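Local coordinates for protein alpha-1,6-mannanase (Bacteroides thetaiotaomicron, PDB 4V1S) that probably hydrolyses alpha-1,6-mannosidic linkages in mannan as a family GH76 glycoside hydrolase of a gut symbiont, at residues Leu336-His347 with Met383-Leu394. Numbering follows the deposited sequence.
Sequences LTKAFHAINFIH and MYMRAANYKRIL
Y384, I343 and F340 bury the most surface in this contact between two helix segments. I343 and the Y384 side chain run alongside each other, pointing opposite ways. I343 CG2 sits at the ring edge, 3.6 Å from Y384 CD1. This methyl lies anti to its own backbone N, while the CG1 branch (chi1 -64°) turns to M383 and A387. There I343 CD1 rests 3.8 Å from A387 CB and 3.6 Å from M383 O.

The far end of Y384 lies against the C-terminal end of segment 336-347, within helix 334-350. Y384 OH is 3.3 Å from H347 CB and 3.5 Å from I346 CG2. The H347 ring turns its edge toward the Y384 face in an offset edge-to-face pair, with the planes at 79°. No hydrogen bond joins the two segments, and Y384 OH bonds instead to Y357 OH. An alanine in place of Y384 would probably leave I343 CG2 and the H347 ring without their packing partner, and Y357 without its hydroxyl mate.

F340 meets the other helix through its ring edge. A387 O lies in the ring plane, 3.5 Å from F340 CE1, and the backbone N of K391 is also at this edge. Further round the same rim, F340 CE2 touches L394 CD1. L336 and L394 meet tip to tip, CD1 to CD1 at 3.8 Å. L336 CD2 also touches Y390 CD2; the Y390 hydroxyl bonds to D328.

The segment axes approach to 10.3 Å at 139°, a tilted antiparallel crossing of the last two helices of the chain, in the (alpha/alpha)6 barrel expected of the GH76 family. Helix 46-61 packs against Y384 and A387. Helix 313-330 meets L336 through F324 and Y327, and helix 81-97 backs M385 and N389.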
ATOM      1  N   LEU A 336     -12.796 -13.998  -0.496  1.00 18.58           N
ATOM      2  CA  LEU A 336     -11.563 -14.743  -0.839  1.00 19.46           C
ATOM      3  C   LEU A 336     -11.652 -15.281  -2.259  1.00 19.87           C
ATOM      4  O   LEU A 336     -10.682 -15.272  -2.979  1.00 21.86           O
ATOM      5  CB  LEU A 336     -11.315 -15.854   0.154  1.00 18.84           C
ATOM      6  CG  LEU A 336     -11.156 -15.371   1.580  1.00 19.98           C
ATOM      7  CD1 LEU A 336     -10.762 -16.546   2.436  1.00 18.87           C
ATOM      8  CD2 LEU A 336     -10.168 -14.202   1.655  1.00 20.50           C
ATOM      9  N   THR A 337     -12.833 -15.705  -2.683  1.00 19.06           N
ATOM     10  CA  THR A 337     -13.005 -16.104  -4.054  1.00 20.46           C
ATOM     11  C   THR A 337     -12.573 -15.034  -5.037  1.00 17.81           C
ATOM     12  O   THR A 337     -11.903 -15.323  -6.033  1.00 21.27           O
ATOM     13  CB  THR A 337     -14.466 -16.531  -4.324  1.00 24.84           C
ATOM     14  OG1 THR A 337     -14.772 -17.651  -3.490  1.00 29.12           O
ATOM     15  CG2 THR A 337     -14.662 -16.927  -5.774  1.00 30.20           C
ATOM     16  N   LYS A 338     -12.976 -13.805  -4.771  1.00 16.20           N
ATOM     17  CA  LYS A 338     -12.600 -12.695  -5.611  1.00 16.80           C
ATOM     18  C   LYS A 338     -11.072 -12.524  -5.560  1.00 15.00           C
ATOM     19  O   LYS A 338     -10.421 -12.385  -6.580  1.00 15.17           O
ATOM     20  CB  LYS A 338     -13.334 -11.421  -5.136  1.00 17.03           C
ATOM     21  CG  LYS A 338     -14.847 -11.465  -5.378  1.00 18.20           C
ATOM     22  CD  LYS A 338     -15.582 -10.255  -4.810  1.00 22.71           C
ATOM     23  CE  LYS A 338     -17.043 -10.279  -5.200  1.00 25.76           C
ATOM     24  NZ  LYS A 338     -17.763  -9.183  -4.522  1.00 25.39           N
ATOM     25  N   ALA A 339     -10.513 -12.511  -4.358  1.00 12.71           N
ATOM     26  CA  ALA A 339      -9.098 -12.250  -4.208  1.00 14.44           C
ATOM     27  C   ALA A 339      -8.272 -13.306  -4.952  1.00 13.86           C
ATOM     28  O   ALA A 339      -7.353 -12.986  -5.697  1.00 16.77           O
ATOM     29  CB  ALA A 339      -8.739 -12.180  -2.738  1.00 16.26           C
ATOM     30  N   PHE A 340      -8.591 -14.562  -4.744  1.00 13.43           N
ATOM     31  CA  PHE A 340      -7.840 -15.620  -5.396  1.00 14.83           C
ATOM     32  C   PHE A 340      -8.006 -15.590  -6.910  1.00 14.67           C
ATOM     33  O   PHE A 340      -7.061 -15.838  -7.643  1.00 18.29           O
ATOM     34  CB  PHE A 340      -8.221 -16.986  -4.875  1.00 18.30           C
ATOM     35  CG  PHE A 340      -7.781 -17.252  -3.459  1.00 18.72           C
ATOM     36  CD1 PHE A 340      -6.458 -17.193  -3.116  1.00 23.08           C
ATOM     37  CD2 PHE A 340      -8.704 -17.621  -2.489  1.00 24.15           C
ATOM     38  CE1 PHE A 340      -6.049 -17.473  -1.830  1.00 22.63           C
ATOM     39  CE2 PHE A 340      -8.302 -17.892  -1.213  1.00 26.74           C
ATOM     40  CZ  PHE A 340      -6.971 -17.803  -0.878  1.00 26.54           C
ATOM     41  N   HIS A 341      -9.211 -15.284  -7.379  1.00 17.16           N
ATOM     42  CA  HIS A 341      -9.423 -15.177  -8.844  1.00 17.31           C
ATOM     43  C   HIS A 341      -8.538 -14.061  -9.462  1.00 15.63           C
ATOM     44  O   HIS A 341      -7.921 -14.247 -10.507  1.00 14.22           O
ATOM     45  CB  HIS A 341     -10.895 -14.917  -9.123  1.00 19.09           C
ATOM     46  CG  HIS A 341     -11.306 -15.180 -10.531  1.00 19.66           C
ATOM     47  ND1 HIS A 341     -11.051 -16.372 -11.169  1.00 24.43           N
ATOM     48  CD2 HIS A 341     -12.010 -14.427 -11.404  1.00 22.06           C
ATOM     49  CE1 HIS A 341     -11.547 -16.327 -12.391  1.00 26.18           C
ATOM     50  NE2 HIS A 341     -12.138 -15.160 -12.556  1.00 25.77           N
ATOM     51  N   ALA A 342      -8.452 -12.907  -8.775  1.00 13.86           N
ATOM     52  CA  ALA A 342      -7.676 -11.774  -9.277  1.00 13.36           C
ATOM     53  C   ALA A 342      -6.174 -12.138  -9.245  1.00 14.31           C
ATOM     54  O   ALA A 342      -5.434 -11.868 -10.189  1.00 14.13           O
ATOM     55  CB  ALA A 342      -7.965 -10.521  -8.488  1.00 13.18           C
ATOM     56  N   ILE A 343      -5.760 -12.785  -8.164  1.00 13.96           N
ATOM     57  CA  ILE A 343      -4.342 -13.188  -8.010  1.00 13.86           C
ATOM     58  C   ILE A 343      -3.977 -14.279  -9.034  1.00 13.77           C
ATOM     59  O   ILE A 343      -2.874 -14.263  -9.616  1.00 16.00           O
ATOM     60  CB  ILE A 343      -4.022 -13.542  -6.539  1.00 15.87           C
ATOM     61  CG1 ILE A 343      -4.189 -12.270  -5.681  1.00 14.30           C
ATOM     62  CG2 ILE A 343      -2.611 -14.078  -6.427  1.00 16.43           C
ATOM     63  CD1 ILE A 343      -4.176 -12.512  -4.197  1.00 14.74           C
ATOM     64  N   ASN A 344      -4.894 -15.205  -9.300  1.00 15.77           N
ATOM     65  CA  ASN A 344      -4.662 -16.222 -10.334  1.00 15.79           C
ATOM     66  C   ASN A 344      -4.445 -15.587 -11.683  1.00 15.80           C
ATOM     67  O   ASN A 344      -3.591 -16.011 -12.433  1.00 18.42           O
ATOM     68  CB  ASN A 344      -5.827 -17.226 -10.372  1.00 15.12           C
ATOM     69  CG  ASN A 344      -5.890 -18.122  -9.121  1.00 18.90           C
ATOM     70  OD1 ASN A 344      -4.959 -18.204  -8.332  1.00 19.77           O
ATOM     71  ND2 ASN A 344      -7.003 -18.787  -8.947  1.00 19.75           N
ATOM     72  N   PHE A 345      -5.236 -14.554 -11.984  1.00 15.37           N
ATOM     73  CA  PHE A 345      -5.084 -13.822 -13.227  1.00 16.35           C
ATOM     74  C   PHE A 345      -3.704 -13.176 -13.347  1.00 15.38           C
ATOM     75  O   PHE A 345      -3.082 -13.216 -14.392  1.00 17.99           O
ATOM     76  CB  PHE A 345      -6.193 -12.770 -13.362  1.00 15.29           C
ATOM     77  CG  PHE A 345      -6.102 -11.951 -14.625  1.00 15.34           C
ATOM     78  CD1 PHE A 345      -6.638 -12.395 -15.784  1.00 16.78           C
ATOM     79  CD2 PHE A 345      -5.472 -10.699 -14.603  1.00 14.95           C
ATOM     80  CE1 PHE A 345      -6.579 -11.626 -16.942  1.00 16.92           C
ATOM     81  CE2 PHE A 345      -5.376  -9.932 -15.750  1.00 15.31           C
ATOM     82  CZ  PHE A 345      -5.950 -10.403 -16.923  1.00 16.11           C
ATOM     83  N   ILE A 346      -3.232 -12.548 -12.282  1.00 14.69           N
ATOM     84  CA  ILE A 346      -1.893 -11.986 -12.296  1.00 13.48           C
ATOM     85  C   ILE A 346      -0.865 -13.038 -12.720  1.00 16.15           C
ATOM     86  O   ILE A 346      -0.064 -12.806 -13.610  1.00 16.92           O
ATOM     87  CB  ILE A 346      -1.534 -11.390 -10.913  1.00 15.77           C
ATOM     88  CG1 ILE A 346      -2.462 -10.204 -10.587  1.00 17.77           C
ATOM     89  CG2 ILE A 346      -0.079 -10.916 -10.909  1.00 17.49           C
ATOM     90  CD1 ILE A 346      -2.381  -9.813  -9.132  1.00 18.33           C
ATOM     91  N   HIS A 347      -0.893 -14.194 -12.097  1.00 17.48           N
ATOM     92  CA  HIS A 347       0.089 -15.260 -12.416  1.00 18.70           C
ATOM     93  C   HIS A 347      -0.099 -15.852 -13.811  1.00 18.24           C
ATOM     94  O   HIS A 347       0.856 -16.064 -14.563  1.00 18.41           O
ATOM     95  CB  HIS A 347       0.002 -16.340 -11.372  1.00 18.88           C
ATOM     96  CG  HIS A 347       1.075 -17.368 -11.485  1.00 19.04           C
ATOM     97  ND1 HIS A 347       0.869 -18.599 -12.066  1.00 24.29           N
ATOM     98  CD2 HIS A 347       2.382 -17.325 -11.142  1.00 22.77           C
ATOM     99  CE1 HIS A 347       1.997 -19.287 -12.034  1.00 28.63           C
ATOM    100  NE2 HIS A 347       2.925 -18.541 -11.468  1.00 28.60           N
ATOM    101  N   MET A 383       1.060  -9.756  -3.343  1.00 11.95           N
ATOM    102  CA  MET A 383      -0.211 -10.462  -3.537  1.00 11.58           C
ATOM    103  C   MET A 383      -0.070 -11.969  -3.384  1.00 12.52           C
ATOM    104  O   MET A 383      -0.909 -12.628  -2.754  1.00 13.82           O
ATOM    105  CB  MET A 383      -0.789 -10.141  -4.882  1.00 12.79           C
ATOM    106  CG  MET A 383      -1.284  -8.717  -4.995  1.00 13.81           C
ATOM    107  SD  MET A 383      -2.678  -8.273  -3.939  1.00 15.34           S
ATOM    108  CE  MET A 383      -1.866  -7.611  -2.505  1.00 18.20           C
ATOM    109  N   TYR A 384       1.017 -12.514  -3.907  1.00 11.95           N
ATOM    110  CA  TYR A 384       1.200 -13.965  -3.774  1.00 14.06           C
ATOM    111  C   TYR A 384       1.369 -14.391  -2.333  1.00 15.08           C
ATOM    112  O   TYR A 384       0.866 -15.438  -1.937  1.00 13.40           O
ATOM    113  CB  TYR A 384       2.357 -14.496  -4.640  1.00 12.79           C
ATOM    114  CG  TYR A 384       2.186 -14.319  -6.121  1.00 15.06           C
ATOM    115  CD1 TYR A 384       0.939 -14.447  -6.733  1.00 12.80           C
ATOM    116  CD2 TYR A 384       3.283 -14.009  -6.928  1.00 13.18           C
ATOM    117  CE1 TYR A 384       0.789 -14.210  -8.092  1.00 15.33           C
ATOM    118  CE2 TYR A 384       3.164 -13.855  -8.319  1.00 12.94           C
ATOM    119  CZ  TYR A 384       1.900 -13.956  -8.884  1.00 14.46           C
ATOM    120  OH  TYR A 384       1.751 -13.787 -10.232  1.00 15.59           O
ATOM    121  N   MET A 385       2.113 -13.615  -1.548  1.00 13.87           N
ATOM    122  CA  MET A 385       2.312 -13.955  -0.165  1.00 12.29           C
ATOM    123  C   MET A 385       0.987 -13.824   0.616  1.00 12.39           C
ATOM    124  O   MET A 385       0.687 -14.637   1.505  1.00 14.82           O
ATOM    125  CB  MET A 385       3.408 -13.099   0.460  1.00 14.08           C
ATOM    126  CG  MET A 385       3.843 -13.581   1.832  1.00 12.43           C
ATOM    127  SD  MET A 385       4.687 -15.141   1.844  1.00 17.82           S
ATOM    128  CE  MET A 385       6.377 -14.617   1.580  1.00 19.18           C
ATOM    129  N   ARG A 386       0.216 -12.781   0.305  1.00 14.21           N
ATOM    130  CA  ARG A 386      -1.109 -12.638   0.908  1.00 14.69           C
ATOM    131  C   ARG A 386      -2.011 -13.838   0.632  1.00 14.36           C
ATOM    132  O   ARG A 386      -2.663 -14.390   1.535  1.00 16.81           O
ATOM    133  CB  ARG A 386      -1.790 -11.373   0.439  1.00 14.43           C
ATOM    134  CG  ARG A 386      -1.107 -10.103   0.907  1.00 13.59           C
ATOM    135  CD  ARG A 386      -1.415  -9.818   2.351  1.00 16.40           C
ATOM    136  NE  ARG A 386      -2.639  -9.069   2.483  1.00 17.89           N
ATOM    137  CZ  ARG A 386      -3.464  -9.074   3.515  1.00 15.03           C
ATOM    138  NH1 ARG A 386      -3.235  -9.847   4.539  1.00 18.28           N
ATOM    139  NH2 ARG A 386      -4.519  -8.265   3.512  1.00 17.85           N
ATOM    140  N   ALA A 387      -2.051 -14.229  -0.617  1.00 13.15           N
ATOM    141  CA  ALA A 387      -2.823 -15.400  -1.031  1.00 14.63           C
ATOM    142  C   ALA A 387      -2.336 -16.671  -0.311  1.00 16.04           C
ATOM    143  O   ALA A 387      -3.131 -17.465   0.129  1.00 18.65           O
ATOM    144  CB  ALA A 387      -2.735 -15.570  -2.537  1.00 17.38           C
ATOM    145  N   ALA A 388      -1.027 -16.824  -0.164  1.00 17.06           N
ATOM    146  CA  ALA A 388      -0.472 -17.966   0.557  1.00 16.16           C
ATOM    147  C   ALA A 388      -0.962 -18.001   2.003  1.00 16.78           C
ATOM    148  O   ALA A 388      -1.296 -19.058   2.537  1.00 19.48           O
ATOM    149  CB  ALA A 388       1.051 -17.919   0.497  1.00 16.73           C
ATOM    150  N   ASN A 389      -1.027 -16.833   2.629  1.00 17.92           N
ATOM    151  CA  ASN A 389      -1.468 -16.736   4.013  1.00 18.96           C
ATOM    152  C   ASN A 389      -2.939 -17.123   4.135  1.00 16.17           C
ATOM    153  O   ASN A 389      -3.306 -17.876   5.010  1.00 23.81           O
ATOM    154  CB  ASN A 389      -1.205 -15.320   4.542  1.00 20.26           C
ATOM    155  CG  ASN A 389      -1.400 -15.208   6.024  1.00 23.69           C
ATOM    156  OD1 ASN A 389      -1.187 -16.169   6.767  1.00 30.13           O
ATOM    157  ND2 ASN A 389      -1.808 -14.041   6.474  1.00 26.30           N
ATOM    158  N   TYR A 390      -3.787 -16.606   3.245  1.00 17.86           N
ATOM    159  CA  TYR A 390      -5.213 -16.927   3.310  1.00 18.05           C
ATOM    160  C   TYR A 390      -5.522 -18.384   2.924  1.00 20.67           C
ATOM    161  O   TYR A 390      -6.456 -18.970   3.457  1.00 25.36           O
ATOM    162  CB  TYR A 390      -6.064 -15.901   2.559  1.00 17.37           C
ATOM    163  CG  TYR A 390      -6.265 -14.689   3.406  1.00 17.80           C
ATOM    164  CD1 TYR A 390      -5.328 -13.657   3.411  1.00 20.34           C
ATOM    165  CD2 TYR A 390      -7.361 -14.599   4.252  1.00 18.85           C
ATOM    166  CE1 TYR A 390      -5.477 -12.568   4.213  1.00 19.93           C
ATOM    167  CE2 TYR A 390      -7.542 -13.510   5.069  1.00 18.76           C
ATOM    168  CZ  TYR A 390      -6.601 -12.498   5.070  1.00 18.34           C
ATOM    169  OH  TYR A 390      -6.803 -11.415   5.889  1.00 22.74           O
ATOM    170  N   LYS A 391      -4.715 -18.963   2.039  1.00 18.70           N
ATOM    171  CA  LYS A 391      -4.849 -20.389   1.719  1.00 21.45           C
ATOM    172  C   LYS A 391      -4.563 -21.208   2.997  1.00 22.46           C
ATOM    173  O   LYS A 391      -5.285 -22.140   3.317  1.00 29.78           O
ATOM    174  CB  LYS A 391      -3.896 -20.769   0.588  1.00 21.17           C
ATOM    175  CG  LYS A 391      -3.956 -22.235   0.196  1.00 26.45           C
ATOM    176  CD  LYS A 391      -3.039 -22.591  -0.973  1.00 27.15           C
ATOM    177  CE  LYS A 391      -3.133 -24.081  -1.288  1.00 30.86           C
ATOM    178  NZ  LYS A 391      -2.304 -24.473  -2.461  1.00 37.54           N
ATOM    179  N   ARG A 392      -3.512 -20.806   3.724  1.00 24.95           N
ATOM    180  CA  ARG A 392      -3.124 -21.459   4.994  1.00 28.80           C
ATOM    181  C   ARG A 392      -4.231 -21.324   6.054  1.00 30.25           C
ATOM    182  O   ARG A 392      -4.598 -22.295   6.698  1.00 33.95           O
ATOM    183  CB  ARG A 392      -1.789 -20.865   5.498  1.00 33.12           C
ATOM    184  CG  ARG A 392      -1.439 -21.122   6.968  1.00 38.28           C
ATOM    185  CD  ARG A 392      -0.336 -20.181   7.467  1.00 39.32           C
ATOM    186  NE  ARG A 392      -0.788 -18.812   7.784  1.00 33.15           N
ATOM    187  CZ  ARG A 392      -1.502 -18.473   8.871  1.00 44.05           C
ATOM    188  NH1 ARG A 392      -1.901 -19.399   9.749  1.00 51.23           N
ATOM    189  NH2 ARG A 392      -1.847 -17.192   9.075  1.00 40.66           N
ATOM    190  N   ILE A 393      -4.745 -20.108   6.211  1.00 28.76           N
ATOM    191  CA  ILE A 393      -5.870 -19.806   7.092  1.00 29.28           C
ATOM    192  C   ILE A 393      -7.092 -20.691   6.779  1.00 36.81           C
ATOM    193  O   ILE A 393      -7.732 -21.219   7.685  1.00 39.43           O
ATOM    194  CB  ILE A 393      -6.242 -18.297   6.990  1.00 32.00           C
ATOM    195  CG1 ILE A 393      -5.152 -17.443   7.660  1.00 35.05           C
ATOM    196  CG2 ILE A 393      -7.611 -18.020   7.607  1.00 38.38           C
ATOM    197  CD1 ILE A 393      -5.257 -15.946   7.426  1.00 37.11           C
ATOM    198  N   LEU A 394      -7.400 -20.859   5.499  1.00 35.84           N
ATOM    199  CA  LEU A 394      -8.500 -21.731   5.083  1.00 35.21           C
ATOM    200  C   LEU A 394      -8.243 -23.218   5.338  1.00 28.78           C
ATOM    201  O   LEU A 394      -9.128 -23.911   5.764  1.00 44.68           O
ATOM    202  CB  LEU A 394      -8.813 -21.524   3.601  1.00 38.22           C
ATOM    203  CG  LEU A 394      -9.597 -20.263   3.250  1.00 43.91           C
ATOM    204  CD1 LEU A 394      -9.704 -20.149   1.734  1.00 50.24           C
ATOM    205  CD2 LEU A 394     -10.982 -20.255   3.899  1.00 40.79           C
TER